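Local coordinates for protein Exo beta-1,2-glucooligosaccharide sophorohydrolase (non-reducing end) (Parabacteroides distasonis ATCC 8503, PDB 5Z06) that hydrolyses linear beta-1,2-glucan and beta-1,2-glucooligosaccharides as an exo-type glycoside hydrolase, releasing the disaccharide sophorose from the non-reducing end, at residues Ala235-Trp240 with Trp643-Phe648; Glu293-Tyr298 with Ala669-Met674; Thr589-Asp592 with Tyr597-Gln600; Gly615-Phe620 with Arg632-Asn637. All coordinates share one frame; numbering follows the deposited sequence.

Contact 1 of 4, residues Ala235-Trp240 with Trp643-Phe648; sequences AVRRPW and WGEYGF
R237 and E645 reach for each other from opposite directions and form the salt bridge that carries this contact. The grip is side-on: NE and NH2 of R237 both donate to a single oxygen, with NE 2.9 Å and NH2 2.8 Å from E645 OE2. OE2 lies almost exactly in the guanidinium plane, but the carboxylate is turned 74° against that plane. NH2 therefore meets the syn lone pair of OE2, whereas NE comes in from above the carboxylate plane. The same oxygen also accepts the backbone N-H of T245. R237 starts with CG beside its backbone N and bends again at chi2 (-69°); this fold brings NH1 back to V236 O, 2.9 Å away, and a third nitrogen fixes the rotation of the flat group. E645 occupies the first corner of a type I turn from G644 to G647, a place from which a long acid can project. G647 adopts backbone angles that would press a CB against the preceding carbonyl O.

Away from this ion pair the two segments scarcely meet. The W240 side chain, well exposed to solvent, makes no contact with 643-648. A methionine at R237, shorter and uncharged, would probably leave the buried carboxylate of E645 without this countercharge and the turn without its tie to strand 232-237. With little surface buried and no apolar contact between the segments, the attachment is chiefly electrostatic, and the paired charges probably help keep E645 ionised inside the protein.

Contact 2 of 4, residues Glu293-Tyr298 with Ala669-Met674; sequences EANFRY and APVTVM
N295 lies against V671 and T672 of the facing helix, and its side chain meets them one atom after another. CB comes first, 3.2 Å from T672 OG1. CG then turns beside the backbone N (chi1 -79°) and stands 4.1 Å from V671 CB, which OD1 also faces. At the tip, ND2 rests 3.6 Å from V671 CG1, while its hydrogen bond runs back to V291 O, one turn earlier in its own helix. The asparagine and valine side chains cross at about a right angle, so the amide meets a methyl branch and makes no polar bond to it. T672 does the opposite: its OG1 bonds across to Q292 O, tying the two helices together, and packs 3.5 Å from F296 N. Small, branched V671 and T672 thus suit a close approach, the local axes passing 8.2 Å apart. An alanine at N295 would remove the amide, and is likely to open a gap beside V671 and leave V291 O without this side-chain donor. The local axes of 293-297 and 669-674 run at 135°, and helices 284-297 and 665-680 form a buried pair consistent with the alpha/alpha-barrel architecture of the six-hairpin glycosidases.

Contact 3 of 4, residues Thr589-Asp592 with Tyr597-Gln600; sequences TASD and YQAQ
Y597 lies along its partner strand, its ring spanning D592 at one end and A590 at the other. All three side chains project from the same face of a two-stranded antiparallel hairpin. D592 OD1 sits at the ring's edge, in the ring plane, 3.7 Å from Y597 CD1, and the carboxylate is turned almost perpendicular (87°) to the ring. With CG anti to the backbone N of Y597 (chi1 174°), the ring runs back over the strand and brings CZ to 3.6 Å from A590 CB; alanine is small enough to let the phenol lie so close. D592 OD1 has its ionic partner elsewhere, in R76.

The other face belongs to S591 and Q598, a hydrogen-bonded pair whose backbones are joined in both directions: S591 N to Q598 O and Q598 N to S591 O, each 3.0 Å. Above them a water gives protons to T589 O and to S591 OG, 2.7 Å away, and accepts one from Q598 NE2. S591 OG in turn donates to D592 O, and Q598 OE1 is held by N608. The next step, Q600 N to T589 O, is weak at 3.4 Å, and Q600 OE1 hydrogen-bonds a glycerol, probably from the crystallisation liquor.

One face is therefore aromatic and aliphatic with a carboxylate at its rim, the other a polar network in which a water bridges the strands, supplementing the two backbone bonds of the S591-Q598 pair and the weak one beyond.

Contact 4 of 4, residues Gly615-Phe620 with Arg632-Asn637; sequences GALASF and RNYYRN
Y634 is the residue of 632-637 that reaches across to A616 and L617. Ahead of it in the helix, R632 turns its charge to D284, and N633 donates through ND2 to D584 O. Y634 itself points at the short helix 614-617. Its CG lies beside the backbone N (chi1 -65°), and the ring slides past L617 in the opposite direction, so that L617 CD1 meets the ring edge, 4.1 Å from Y634 CD2. A616 CB is 4.2 Å from Y634 OH; beside this small methyl a water accepts A616 N-H at 3.0 Å and lies 2.7 Å from Y634 OH. A tyrosine suits the place because its apolar edge serves the leucine while its hydroxyl reaches that water. Y635 faces the other way, its ring edge-to-face with W643. N637, exposed at the end of the segment, folds back so that ND2 donates to N633 OD1 at 2.7 Å, on a lone pair. In the first segment, S619 OG closes the turn after helix 614-617 by donating to G615 O at 2.6 Å. Helix 624-636 thus lies between helix 614-617 on its Y634 side and helix 284-297, which Y635 touches through L287 and M290, while L617 also rests on V671 of helix 665-680.

In the fold
Contact 1 begins and contact 2 follows along the chain, their first segments lying in strand 232-237 and helix 284-297; contacts 3 and 4 come next, before the second segments of 1 and 2 close both. Contacts 1, 2 and 4 touch one another and form a connected cluster: centres of 2 and 4 are 13 Å apart, those of 1 and 2 15 Å. R297 hands NH1 to E645 O, F648 packs on Y634 and L617, and V671 on L617. Contact 3 stands aside, about 9 Å from contact 2 at nearest atoms, touching only contact 4 through T589 and G615. Contact 1 thereby ties the four-stranded antiparallel sheet to the largely helical region where contacts 2 and 4 pack.

Contact 1 of 4, residues Ala235-Trp240 with Trp643-Phe648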
loop_
_atom_site.group_PDB
_atom_site.type_symbol
_atom_site.label_atom_id
_atom_site.label_comp_id
_atom_site.label_asym_id
_atom_site.label_seq_id
_atom_site.Cartn_x
_atom_site.Cartn_y
_atom_site.Cartn_z
ATOM N N ALA A 235 -0.973 2.721 -21.463
ATOM C CA ALA A 235 -1.043 1.951 -20.231
ATOM C C ALA A 235 -2.117 0.907 -20.304
ATOM O O ALA A 235 -3.016 0.973 -21.148
ATOM C CB ALA A 235 -1.320 2.869 -19.034
ATOM N N VAL A 236 -2.017 -0.055 -19.394
ATOM C CA VAL A 236 -3.096 -0.988 -19.152
ATOM C C VAL A 236 -3.438 -0.912 -17.686
ATOM O O VAL A 236 -2.577 -0.661 -16.838
ATOM C CB VAL A 236 -2.789 -2.456 -19.514
ATOM C CG1 VAL A 236 -2.625 -2.607 -21.010
ATOM C CG2 VAL A 236 -1.569 -3.009 -18.772
ATOM N N ARG A 237 -4.712 -1.116 -17.400
ATOM C CA ARG A 237 -5.146 -1.189 -16.046
ATOM C C ARG A 237 -5.998 -2.418 -15.889
ATOM O O ARG A 237 -6.963 -2.633 -16.617
ATOM C CB ARG A 237 -5.877 0.100 -15.651
ATOM C CG ARG A 237 -4.938 1.265 -15.388
ATOM C CD ARG A 237 -4.128 1.035 -14.122
ATOM N NE ARG A 237 -3.195 2.114 -13.813
ATOM C CZ ARG A 237 -1.939 2.215 -14.257
ATOM N NH1 ARG A 237 -1.411 1.324 -15.101
ATOM N NH2 ARG A 237 -1.205 3.249 -13.883
ATOM N N ARG A 238 -5.626 -3.218 -14.912
ATOM C CA ARG A 238 -6.375 -4.377 -14.537
ATOM C C ARG A 238 -7.756 -3.947 -14.025
ATOM O O ARG A 238 -7.902 -2.817 -13.546
ATOM C CB ARG A 238 -5.617 -5.121 -13.448
ATOM C CG ARG A 238 -4.310 -5.735 -13.895
ATOM C CD ARG A 238 -4.586 -6.982 -14.691
ATOM N NE ARG A 238 -3.399 -7.507 -15.345
ATOM C CZ ARG A 238 -3.366 -8.629 -16.069
ATOM N NH1 ARG A 238 -4.455 -9.376 -16.209
ATOM N NH2 ARG A 238 -2.226 -9.019 -16.654
ATOM N N PRO A 239 -8.765 -4.844 -14.108
ATOM C CA PRO A 239 -10.171 -4.527 -13.754
ATOM C C PRO A 239 -10.439 -4.007 -12.323
ATOM O O PRO A 239 -11.418 -3.320 -12.108
ATOM C CB PRO A 239 -10.908 -5.864 -13.981
ATOM C CG PRO A 239 -9.969 -6.720 -14.756
ATOM C CD PRO A 239 -8.592 -6.284 -14.375
ATOM N N TRP A 240 -9.553 -4.332 -11.386
ATOM C CA TRP A 240 -9.567 -3.802 -10.007
ATOM C C TRP A 240 -9.177 -2.322 -9.889
ATOM O O TRP A 240 -9.325 -1.723 -8.824
ATOM C CB TRP A 240 -8.681 -4.659 -9.064
ATOM C CG TRP A 240 -7.277 -4.972 -9.558
ATOM C CD1 TRP A 240 -6.878 -6.104 -10.226
ATOM C CD2 TRP A 240 -6.100 -4.170 -9.402
ATOM N NE1 TRP A 240 -5.525 -6.042 -10.503
ATOM C CE2 TRP A 240 -5.028 -4.866 -10.009
ATOM C CE3 TRP A 240 -5.843 -2.938 -8.807
ATOM C CZ2 TRP A 240 -3.724 -4.359 -10.042
ATOM C CZ3 TRP A 240 -4.548 -2.425 -8.846
ATOM C CH2 TRP A 240 -3.504 -3.137 -9.454
ATOM N N TRP A 643 3.645 8.694 -8.098
ATOM C CA TRP A 643 2.276 9.215 -8.019
ATOM C C TRP A 643 1.336 8.313 -8.792
ATOM O O TRP A 643 1.567 8.017 -9.937
ATOM C CB TRP A 643 2.192 10.607 -8.581
ATOM C CG TRP A 643 0.836 11.148 -8.523
ATOM C CD1 TRP A 643 -0.004 11.313 -9.563
ATOM C CD2 TRP A 643 0.149 11.610 -7.360
ATOM N NE1 TRP A 643 -1.193 11.846 -9.133
ATOM C CE2 TRP A 643 -1.123 12.056 -7.782
ATOM C CE3 TRP A 643 0.490 11.718 -6.007
ATOM C CZ2 TRP A 643 -2.067 12.593 -6.901
ATOM C CZ3 TRP A 643 -0.452 12.251 -5.113
ATOM C CH2 TRP A 643 -1.721 12.686 -5.574
ATOM N N GLY A 644 0.274 7.890 -8.146
ATOM C CA GLY A 644 -0.646 6.952 -8.718
ATOM C C GLY A 644 -2.081 7.376 -8.452
ATOM O O GLY A 644 -2.347 8.487 -7.951
ATOM N N GLU A 645 -2.972 6.424 -8.706
ATOM C CA GLU A 645 -4.412 6.647 -8.769
ATOM C C GLU A 645 -5.002 6.898 -7.407
ATOM O O GLU A 645 -6.044 7.573 -7.298
ATOM C CB GLU A 645 -5.102 5.429 -9.392
ATOM C CG GLU A 645 -4.804 5.233 -10.874
ATOM C CD GLU A 645 -3.444 4.642 -11.179
ATOM O OE1 GLU A 645 -2.728 4.213 -10.265
ATOM O OE2 GLU A 645 -3.111 4.585 -12.362
ATOM N N TYR A 646 -4.358 6.334 -6.372
ATOM C CA TYR A 646 -4.825 6.485 -5.010
ATOM C C TYR A 646 -3.855 7.276 -4.146
ATOM O O TYR A 646 -3.828 7.119 -2.939
ATOM C CB TYR A 646 -5.155 5.136 -4.402
ATOM C CG TYR A 646 -6.352 4.425 -5.001
ATOM C CD1 TYR A 646 -7.451 5.119 -5.515
ATOM C CD2 TYR A 646 -6.398 3.057 -5.033
ATOM C CE1 TYR A 646 -8.519 4.442 -6.056
ATOM C CE2 TYR A 646 -7.478 2.385 -5.553
ATOM C CZ TYR A 646 -8.527 3.086 -6.055
ATOM O OH TYR A 646 -9.574 2.395 -6.568
ATOM N N GLY A 647 -3.109 8.177 -4.771
ATOM C CA GLY A 647 -2.145 9.006 -4.082
ATOM C C GLY A 647 -0.790 8.413 -4.379
ATOM O O GLY A 647 -0.602 7.732 -5.388
ATOM N N PHE A 648 0.156 8.642 -3.495
ATOM C CA PHE A 648 1.495 8.144 -3.738
ATOM C C PHE A 648 1.525 6.664 -3.496
ATOM O O PHE A 648 0.825 6.154 -2.629
ATOM C CB PHE A 648 2.538 8.832 -2.877
ATOM C CG PHE A 648 2.640 10.291 -3.127
ATOM C CD1 PHE A 648 3.425 10.772 -4.155
ATOM C CD2 PHE A 648 1.972 11.198 -2.318
ATOM C CE1 PHE A 648 3.533 12.130 -4.369
ATOM C CE2 PHE A 648 2.069 12.559 -2.547
ATOM C CZ PHE A 648 2.847 13.019 -3.572
#

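Contact 2 of 4, residues Glu293-Tyr298 with Ala669-Met674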
loop_
_atom_site.group_PDB
_atom_site.type_symbol
_atom_site.label_atom_id
_atom_site.label_comp_id
_atom_site.label_asym_id
_atom_site.label_seq_id
_atom_site.Cartn_x
_atom_site.Cartn_y
_atom_site.Cartn_z
ATOM N N GLU A 293 -7.120 14.394 -1.903
ATOM C CA GLU A 293 -8.136 13.781 -2.733
ATOM C C GLU A 293 -7.719 12.425 -3.230
ATOM O O GLU A 293 -8.472 11.471 -3.118
ATOM C CB GLU A 293 -8.472 14.666 -3.937
ATOM C CG GLU A 293 -9.463 14.078 -4.941
ATOM C CD GLU A 293 -9.320 14.704 -6.331
ATOM O OE1 GLU A 293 -8.671 15.785 -6.480
ATOM O OE2 GLU A 293 -9.852 14.103 -7.293
ATOM N N ALA A 294 -6.539 12.339 -3.814
ATOM C CA ALA A 294 -6.076 11.068 -4.342
ATOM C C ALA A 294 -6.054 9.978 -3.258
ATOM O O ALA A 294 -6.411 8.836 -3.515
ATOM C CB ALA A 294 -4.705 11.221 -4.955
ATOM N N ASN A 295 -5.619 10.344 -2.063
ATOM C CA ASN A 295 -5.567 9.392 -0.967
ATOM C C ASN A 295 -6.975 9.053 -0.513
ATOM O O ASN A 295 -7.274 7.926 -0.225
ATOM C CB ASN A 295 -4.746 9.943 0.162
ATOM C CG ASN A 295 -3.256 9.818 -0.084
ATOM O OD1 ASN A 295 -2.688 8.771 0.119
ATOM N ND2 ASN A 295 -2.615 10.913 -0.463
ATOM N N PHE A 296 -7.852 10.044 -0.474
ATOM C CA PHE A 296 -9.260 9.824 -0.155
ATOM C C PHE A 296 -9.906 8.775 -1.073
ATOM O O PHE A 296 -10.705 7.947 -0.625
ATOM C CB PHE A 296 -9.986 11.165 -0.234
ATOM C CG PHE A 296 -11.448 11.066 -0.403
ATOM C CD1 PHE A 296 -12.003 10.958 -1.675
ATOM C CD2 PHE A 296 -12.286 11.124 0.695
ATOM C CE1 PHE A 296 -13.374 10.892 -1.848
ATOM C CE2 PHE A 296 -13.665 11.079 0.524
ATOM C CZ PHE A 296 -14.209 10.968 -0.743
ATOM N N ARG A 297 -9.531 8.789 -2.351
ATOM C CA ARG A 297 -10.091 7.854 -3.318
ATOM C C ARG A 297 -9.997 6.417 -2.844
ATOM O O ARG A 297 -10.895 5.635 -3.062
ATOM C CB ARG A 297 -9.376 7.959 -4.649
ATOM C CG ARG A 297 -9.542 9.260 -5.398
ATOM C CD ARG A 297 -8.569 9.269 -6.564
ATOM N NE ARG A 297 -8.477 10.597 -7.145
ATOM C CZ ARG A 297 -7.494 11.004 -7.925
ATOM N NH1 ARG A 297 -6.499 10.183 -8.272
ATOM N NH2 ARG A 297 -7.519 12.236 -8.388
ATOM N N TYR A 298 -8.882 6.079 -2.221
ATOM C CA TYR A 298 -8.683 4.752 -1.683
ATOM C C TYR A 298 -9.848 4.261 -0.797
ATOM O O TYR A 298 -10.188 3.082 -0.807
ATOM C CB TYR A 298 -7.373 4.738 -0.891
ATOM C CG TYR A 298 -6.983 3.392 -0.448
ATOM C CD1 TYR A 298 -7.539 2.849 0.682
ATOM C CD2 TYR A 298 -6.099 2.629 -1.188
ATOM C CE1 TYR A 298 -7.208 1.586 1.103
ATOM C CE2 TYR A 298 -5.738 1.350 -0.775
ATOM C CZ TYR A 298 -6.312 0.835 0.373
ATOM O OH TYR A 298 -6.028 -0.421 0.811
ATOM N N ALA A 669 -4.754 7.150 4.234
ATOM C CA ALA A 669 -5.680 8.025 4.972
ATOM C C ALA A 669 -4.945 8.990 5.903
ATOM O O ALA A 669 -5.326 10.176 5.998
ATOM C CB ALA A 669 -6.705 7.221 5.751
ATOM N N PRO A 670 -3.878 8.512 6.590
ATOM C CA PRO A 670 -3.181 9.464 7.440
ATOM C C PRO A 670 -2.725 10.688 6.707
ATOM O O PRO A 670 -2.661 11.759 7.300
ATOM C CB PRO A 670 -1.990 8.660 7.953
ATOM C CG PRO A 670 -2.621 7.333 8.173
ATOM C CD PRO A 670 -3.465 7.142 6.921
ATOM N N VAL A 671 -2.440 10.543 5.423
ATOM C CA VAL A 671 -1.981 11.683 4.648
ATOM C C VAL A 671 -3.131 12.692 4.518
ATOM O O VAL A 671 -2.980 13.873 4.849
ATOM C CB VAL A 671 -1.464 11.246 3.276
ATOM C CG1 VAL A 671 -1.071 12.472 2.433
ATOM C CG2 VAL A 671 -0.291 10.279 3.462
ATOM N N THR A 672 -4.280 12.211 4.078
ATOM C CA THR A 672 -5.455 13.086 3.969
ATOM C C THR A 672 -5.756 13.732 5.310
ATOM O O THR A 672 -5.938 14.932 5.401
ATOM C CB THR A 672 -6.667 12.295 3.501
ATOM O OG1 THR A 672 -6.361 11.688 2.239
ATOM C CG2 THR A 672 -7.930 13.197 3.351
ATOM N N VAL A 673 -5.761 12.916 6.356
ATOM C CA VAL A 673 -6.254 13.329 7.646
ATOM C C VAL A 673 -5.316 14.319 8.288
ATOM O O VAL A 673 -5.756 15.341 8.795
ATOM C CB VAL A 673 -6.427 12.121 8.575
ATOM C CG1 VAL A 673 -6.660 12.578 10.017
ATOM C CG2 VAL A 673 -7.587 11.273 8.098
ATOM N N MET A 674 -4.019 14.008 8.278
ATOM C CA MET A 674 -3.046 14.897 8.918
ATOM C C MET A 674 -2.814 16.137 8.089
ATOM O O MET A 674 -2.578 17.205 8.634
ATOM C CB MET A 674 -1.744 14.161 9.207
ATOM C CG MET A 674 -1.970 13.055 10.215
ATOM S SD MET A 674 -2.434 13.749 11.809
ATOM C CE MET A 674 -0.959 13.412 12.749
#

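Contact 3 of 4, residues Thr589-Asp592 with Tyr597-Gln600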
loop_
_atom_site.group_PDB
_atom_site.type_symbol
_atom_site.label_atom_id
_atom_site.label_comp_id
_atom_site.label_asym_id
_atom_site.label_seq_id
_atom_site.Cartn_x
_atom_site.Cartn_y
_atom_site.Cartn_z
ATOM N N THR A 589 9.435 4.925 7.896
ATOM C CA THR A 589 8.327 4.317 8.612
ATOM C C THR A 589 8.047 2.935 7.997
ATOM O O THR A 589 8.731 2.471 7.064
ATOM C CB THR A 589 7.065 5.233 8.597
ATOM O OG1 THR A 589 5.985 4.628 9.311
ATOM C CG2 THR A 589 6.598 5.501 7.208
ATOM N N ALA A 590 7.046 2.280 8.557
ATOM C CA ALA A 590 6.696 0.936 8.159
ATOM C C ALA A 590 6.053 0.903 6.800
ATOM O O ALA A 590 5.211 1.749 6.459
ATOM C CB ALA A 590 5.757 0.316 9.162
ATOM N N SER A 591 6.420 -0.123 6.043
ATOM C CA SER A 591 5.714 -0.464 4.833
ATOM C C SER A 591 6.114 -1.840 4.402
ATOM O O SER A 591 7.139 -2.391 4.858
ATOM C CB SER A 591 6.052 0.545 3.716
ATOM O OG SER A 591 7.305 0.280 3.121
ATOM N N ASP A 592 5.352 -2.386 3.467
ATOM C CA ASP A 592 5.877 -3.511 2.695
ATOM C C ASP A 592 7.050 -3.051 1.830
ATOM O O ASP A 592 7.065 -1.949 1.323
ATOM C CB ASP A 592 4.785 -4.180 1.858
ATOM C CG ASP A 592 3.841 -5.017 2.708
ATOM O OD1 ASP A 592 4.118 -5.200 3.922
ATOM O OD2 ASP A 592 2.822 -5.490 2.165
ATOM N N TYR A 597 7.451 -7.293 5.081
ATOM C CA TYR A 597 7.127 -6.106 5.814
ATOM C C TYR A 597 8.389 -5.622 6.499
ATOM O O TYR A 597 9.238 -6.414 6.903
ATOM C CB TYR A 597 6.061 -6.417 6.832
ATOM C CG TYR A 597 5.725 -5.283 7.774
ATOM C CD1 TYR A 597 4.902 -4.216 7.359
ATOM C CD2 TYR A 597 6.206 -5.283 9.079
ATOM C CE1 TYR A 597 4.567 -3.197 8.238
ATOM C CE2 TYR A 597 5.891 -4.255 9.962
ATOM C CZ TYR A 597 5.054 -3.226 9.547
ATOM O OH TYR A 597 4.736 -2.216 10.421
ATOM N N GLN A 598 8.510 -4.320 6.630
ATOM C CA GLN A 598 9.617 -3.735 7.380
ATOM C C GLN A 598 9.125 -2.523 8.142
ATOM O O GLN A 598 8.309 -1.751 7.625
ATOM C CB GLN A 598 10.775 -3.375 6.455
ATOM C CG GLN A 598 10.400 -2.592 5.214
ATOM C CD GLN A 598 11.622 -2.185 4.404
ATOM O OE1 GLN A 598 12.610 -2.909 4.332
ATOM N NE2 GLN A 598 11.552 -1.025 3.782
ATOM N N ALA A 599 9.600 -2.374 9.369
ATOM C CA ALA A 599 9.176 -1.273 10.227
ATOM C C ALA A 599 10.342 -0.294 10.285
ATOM O O ALA A 599 11.095 -0.297 11.228
ATOM C CB ALA A 599 8.780 -1.797 11.611
ATOM N N GLN A 600 10.508 0.526 9.245
ATOM C CA GLN A 600 11.707 1.336 9.126
ATOM C C GLN A 600 11.705 2.480 10.093
ATOM O O GLN A 600 10.646 2.969 10.528
ATOM C CB GLN A 600 11.892 1.858 7.693
ATOM C CG GLN A 600 12.020 0.783 6.634
ATOM C CD GLN A 600 13.143 -0.198 6.922
ATOM O OE1 GLN A 600 13.059 -0.972 7.870
ATOM N NE2 GLN A 600 14.189 -0.172 6.095
HETATM O O HOH W 1 9.414 1.156 4.575
#

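Contact 4 of 4, residues Gly615-Phe620 with Arg632-Asn637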
loop_
_atom_site.group_PDB
_atom_site.type_symbol
_atom_site.label_atom_id
_atom_site.label_comp_id
_atom_site.label_asym_id
_atom_site.label_seq_id
_atom_site.Cartn_x
_atom_site.Cartn_y
_atom_site.Cartn_z
ATOM N N GLY A 615 5.183 8.638 5.629
ATOM C CA GLY A 615 6.027 9.191 6.701
ATOM C C GLY A 615 6.044 10.702 6.769
ATOM O O GLY A 615 5.598 11.304 7.762
ATOM N N ALA A 616 6.519 11.332 5.692
ATOM C CA ALA A 616 6.590 12.800 5.635
ATOM C C ALA A 616 5.205 13.421 5.572
ATOM O O ALA A 616 4.908 14.433 6.237
ATOM C CB ALA A 616 7.393 13.252 4.434
ATOM N N LEU A 617 4.350 12.815 4.772
ATOM C CA LEU A 617 3.126 13.491 4.377
ATOM C C LEU A 617 2.131 13.551 5.512
ATOM O O LEU A 617 1.515 14.584 5.741
ATOM C CB LEU A 617 2.531 12.827 3.154
ATOM C CG LEU A 617 3.464 12.909 1.942
ATOM C CD1 LEU A 617 2.926 12.005 0.856
ATOM C CD2 LEU A 617 3.613 14.337 1.452
ATOM N N ALA A 618 2.002 12.466 6.260
ATOM C CA ALA A 618 1.108 12.461 7.410
ATOM C C ALA A 618 1.732 13.168 8.617
ATOM O O ALA A 618 1.105 13.286 9.663
ATOM C CB ALA A 618 0.699 11.040 7.761
ATOM N N SER A 619 2.986 13.602 8.478
ATOM C CA SER A 619 3.632 14.423 9.475
ATOM C C SER A 619 3.346 15.901 9.305
ATOM O O SER A 619 3.824 16.693 10.100
ATOM C CB SER A 619 5.139 14.163 9.490
ATOM O OG SER A 619 5.380 12.833 9.899
ATOM N N PHE A 620 2.574 16.274 8.286
ATOM C CA PHE A 620 2.243 17.671 8.032
ATOM C C PHE A 620 2.027 18.588 9.245
ATOM O O PHE A 620 2.674 19.636 9.334
ATOM C CB PHE A 620 1.047 17.804 7.078
ATOM C CG PHE A 620 1.427 18.374 5.775
ATOM C CD1 PHE A 620 1.609 19.734 5.655
ATOM C CD2 PHE A 620 1.726 17.548 4.695
ATOM C CE1 PHE A 620 2.034 20.288 4.465
ATOM C CE2 PHE A 620 2.144 18.087 3.499
ATOM C CZ PHE A 620 2.299 19.453 3.388
ATOM N N ARG A 632 6.103 18.044 -2.577
ATOM C CA ARG A 632 6.505 18.633 -3.845
ATOM C C ARG A 632 7.489 17.777 -4.609
ATOM O O ARG A 632 7.367 17.621 -5.817
ATOM C CB ARG A 632 7.149 19.967 -3.607
ATOM C CG ARG A 632 6.193 21.076 -3.236
ATOM C CD ARG A 632 6.983 22.364 -3.226
ATOM N NE ARG A 632 6.437 23.324 -2.288
ATOM C CZ ARG A 632 7.028 23.747 -1.179
ATOM N NH1 ARG A 632 8.241 23.308 -0.810
ATOM N NH2 ARG A 632 6.393 24.637 -0.419
ATOM N N ASN A 633 8.468 17.228 -3.885
ATOM C CA ASN A 633 9.458 16.346 -4.430
ATOM C C ASN A 633 8.830 15.051 -4.930
ATOM O O ASN A 633 9.030 14.648 -6.081
ATOM C CB ASN A 633 10.473 16.012 -3.339
ATOM C CG ASN A 633 11.610 15.156 -3.842
ATOM O OD1 ASN A 633 12.068 15.341 -4.971
ATOM N ND2 ASN A 633 12.097 14.239 -2.992
ATOM N N TYR A 634 8.079 14.395 -4.054
ATOM C CA TYR A 634 7.446 13.123 -4.408
ATOM C C TYR A 634 6.588 13.231 -5.666
ATOM O O TYR A 634 6.633 12.360 -6.546
ATOM C CB TYR A 634 6.587 12.613 -3.246
ATOM C CG TYR A 634 7.334 12.241 -2.004
ATOM C CD1 TYR A 634 8.688 11.954 -2.027
ATOM C CD2 TYR A 634 6.659 12.121 -0.794
ATOM C CE1 TYR A 634 9.365 11.610 -0.877
ATOM C CE2 TYR A 634 7.315 11.743 0.347
ATOM C CZ TYR A 634 8.676 11.508 0.305
ATOM O OH TYR A 634 9.352 11.150 1.432
ATOM N N TYR A 635 5.802 14.302 -5.729
ATOM C CA TYR A 635 4.966 14.555 -6.870
ATOM C C TYR A 635 5.766 15.018 -8.080
ATOM O O TYR A 635 5.735 14.362 -9.118
ATOM C CB TYR A 635 3.901 15.568 -6.529
ATOM C CG TYR A 635 2.942 15.780 -7.645
ATOM C CD1 TYR A 635 2.118 14.745 -8.091
ATOM C CD2 TYR A 635 2.860 17.004 -8.295
ATOM C CE1 TYR A 635 1.238 14.938 -9.149
ATOM C CE2 TYR A 635 1.995 17.191 -9.356
ATOM C CZ TYR A 635 1.184 16.158 -9.777
ATOM O OH TYR A 635 0.318 16.371 -10.825
ATOM N N ARG A 636 6.468 16.143 -7.961
ATOM C CA ARG A 636 7.046 16.761 -9.148
ATOM C C ARG A 636 8.248 16.038 -9.665
ATOM O O ARG A 636 8.412 15.993 -10.853
ATOM C CB ARG A 636 7.421 18.210 -8.926
ATOM C CG ARG A 636 6.216 19.116 -8.893
ATOM C CD ARG A 636 6.616 20.491 -8.423
ATOM N NE ARG A 636 5.450 21.361 -8.467
ATOM C CZ ARG A 636 5.125 22.271 -7.560
ATOM N NH1 ARG A 636 5.873 22.467 -6.500
ATOM N NH2 ARG A 636 4.028 22.985 -7.713
ATOM N N ASN A 637 9.086 15.498 -8.782
ATOM C CA ASN A 637 10.327 14.832 -9.204
ATOM C C ASN A 637 10.159 13.342 -9.349
ATOM O O ASN A 637 10.631 12.786 -10.337
ATOM C CB ASN A 637 11.474 15.135 -8.251
ATOM C CG ASN A 637 11.795 16.598 -8.208
ATOM O OD1 ASN A 637 11.810 17.265 -9.252
ATOM N ND2 ASN A 637 12.013 17.129 -7.006
HETATM O O HOH W 2 7.953 9.927 3.443
#